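M157 (Murid herpesvirus 1, PDB 2NYK) is an MHC class I-like viral protein of mouse cytomegalovirus that serves as a ligand for Ly49 receptors of natural killer cells. Local coordinates at residues E72-F75 / L76-K80. The protein carries 1 engineered substitution. Numbering follows the deposited sequence.
Sequences EYVF and LDIQK
E72 meets L76 one turn further along helix 71-90: its carbonyl O accepts the amide of L76 at 3.2 Å from N to O, and L76 CG rests on the same oxygen. The carboxylate of E72 serves another helix, with OE2 in a salt bridge to R163 and a hydrogen bond to W164, while L76 turns its branched, apolar end to F25, V27 and I39 of the sheet. Y73, whose first torsion of 173° swings the ring beside its carbonyl carbon, brings CE2 within 3.9 Å of D77 CB, ring and carboxylate planes 42° apart; this side is partly exposed, which suits a hydroxyl and an acid. V74 CG1 meets I78 CD1 at 3.9 Å, a small apolar contact beside helix 148-154, where I78 also touches M152. Buried F75 receives Q79 CG over one ring face, 4.1 Å from the centroid, a CH-pi contact. The bend at Q79 chi2 (-57°) brings NE2 to 3.6 Å from F75 CZ. Y101 meets the F75 ring edge-to-face. Backbone bonds from L76, D77, I78 and Q79 to carbonyls four residues back hold the turns; buried polar ends find partners, E72 in R163 and W164, Q79 OE1 in R82, while L76 and F75 pack onto the sheet, consistent with an MHC-like platform.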
loop_
_atom_site.group_PDB
_atom_site.type_symbol
_atom_site.label_atom_id
_atom_site.label_comp_id
_atom_site.label_asym_id
_atom_site.label_seq_id
_atom_site.Cartn_x
_atom_site.Cartn_y
_atom_site.Cartn_z
ATOM N N GLU A 72 -13.486 -3.251 -8.400
ATOM C CA GLU A 72 -12.071 -2.836 -8.353
ATOM C C GLU A 72 -11.327 -3.235 -9.607
ATOM O O GLU A 72 -10.612 -2.419 -10.184
ATOM C CB GLU A 72 -11.345 -3.401 -7.124
ATOM C CG GLU A 72 -12.033 -3.154 -5.778
ATOM C CD GLU A 72 -13.084 -4.209 -5.438
ATOM O OE1 GLU A 72 -13.864 -4.607 -6.324
ATOM O OE2 GLU A 72 -13.165 -4.613 -4.267
ATOM N N TYR A 73 -11.509 -4.492 -10.024
ATOM C CA TYR A 73 -10.853 -5.028 -11.213
ATOM C C TYR A 73 -11.289 -4.276 -12.456
ATOM O O TYR A 73 -10.466 -3.867 -13.277
ATOM C CB TYR A 73 -11.149 -6.528 -11.407
ATOM C CG TYR A 73 -10.591 -7.022 -12.737
ATOM C CD1 TYR A 73 -9.336 -7.611 -12.804
ATOM C CD2 TYR A 73 -11.289 -6.828 -13.937
ATOM C CE1 TYR A 73 -8.794 -8.026 -14.025
ATOM C CE2 TYR A 73 -10.753 -7.241 -15.161
ATOM C CZ TYR A 73 -9.503 -7.839 -15.190
ATOM O OH TYR A 73 -8.940 -8.247 -16.387
ATOM N N VAL A 74 -12.598 -4.118 -12.604
ATOM C CA VAL A 74 -13.165 -3.443 -13.766
ATOM C C VAL A 74 -12.730 -1.974 -13.828
ATOM O O VAL A 74 -12.400 -1.484 -14.903
ATOM C CB VAL A 74 -14.716 -3.576 -13.781
ATOM C CG1 VAL A 74 -15.356 -2.659 -14.824
ATOM C CG2 VAL A 74 -15.121 -5.042 -14.030
ATOM N N PHE A 75 -12.721 -1.276 -12.686
ATOM C CA PHE A 75 -12.249 0.113 -12.651
ATOM C C PHE A 75 -10.836 0.221 -13.238
ATOM O O PHE A 75 -10.566 1.045 -14.106
ATOM C CB PHE A 75 -12.270 0.674 -11.221
ATOM C CG PHE A 75 -11.799 2.089 -11.144
ATOM C CD1 PHE A 75 -12.648 3.133 -11.499
ATOM C CD2 PHE A 75 -10.487 2.381 -10.782
ATOM C CE1 PHE A 75 -12.210 4.432 -11.494
ATOM C CE2 PHE A 75 -10.056 3.703 -10.724
ATOM C CZ PHE A 75 -10.907 4.720 -11.078
ATOM N N LEU A 76 -9.947 -0.650 -12.782
ATOM C CA LEU A 76 -8.552 -0.657 -13.223
ATOM C C LEU A 76 -8.404 -1.051 -14.694
ATOM O O LEU A 76 -7.570 -0.494 -15.412
ATOM C CB LEU A 76 -7.771 -1.643 -12.355
ATOM C CG LEU A 76 -7.593 -1.170 -10.908
ATOM C CD1 LEU A 76 -7.131 -2.307 -10.017
ATOM C CD2 LEU A 76 -6.618 -0.017 -10.851
ATOM N N ASP A 77 -9.213 -2.023 -15.121
ATOM C CA ASP A 77 -9.252 -2.484 -16.515
ATOM C C ASP A 77 -9.664 -1.353 -17.449
ATOM O O ASP A 77 -9.028 -1.117 -18.453
ATOM C CB ASP A 77 -10.216 -3.677 -16.653
ATOM C CG ASP A 77 -10.095 -4.376 -18.000
ATOM O OD1 ASP A 77 -11.120 -4.882 -18.505
ATOM O OD2 ASP A 77 -8.984 -4.414 -18.557
ATOM N N ILE A 78 -10.720 -0.642 -17.088
ATOM C CA ILE A 78 -11.169 0.521 -17.838
ATOM C C ILE A 78 -10.105 1.632 -17.909
ATOM O O ILE A 78 -9.875 2.194 -18.979
ATOM C CB ILE A 78 -12.484 1.087 -17.270
ATOM C CG1 ILE A 78 -13.638 0.086 -17.493
ATOM C CG2 ILE A 78 -12.780 2.451 -17.892
ATOM C CD1 ILE A 78 -14.993 0.568 -16.971
ATOM N N GLN A 79 -9.471 1.950 -16.777
ATOM C CA GLN A 79 -8.376 2.928 -16.777
ATOM C C GLN A 79 -7.215 2.465 -17.663
ATOM O O GLN A 79 -6.682 3.243 -18.452
ATOM C CB GLN A 79 -7.870 3.193 -15.341
ATOM C CG GLN A 79 -8.878 3.883 -14.407
ATOM C CD GLN A 79 -9.381 5.220 -14.933
ATOM O OE1 GLN A 79 -8.674 5.930 -15.646
ATOM N NE2 GLN A 79 -10.612 5.571 -14.576
ATOM N N LYS A 80 -6.826 1.203 -17.549
ATOM C CA LYS A 80 -5.783 0.682 -18.416
ATOM C C LYS A 80 -6.115 0.885 -19.901
ATOM O O LYS A 80 -5.284 1.402 -20.645
ATOM C CB LYS A 80 -5.480 -0.783 -18.117
ATOM C CG LYS A 80 -4.090 -1.178 -18.581
ATOM C CD LYS A 80 -3.772 -2.639 -18.343
ATOM C CE LYS A 80 -4.427 -3.515 -19.384
ATOM N NZ LYS A 80 -3.997 -4.929 -19.248
#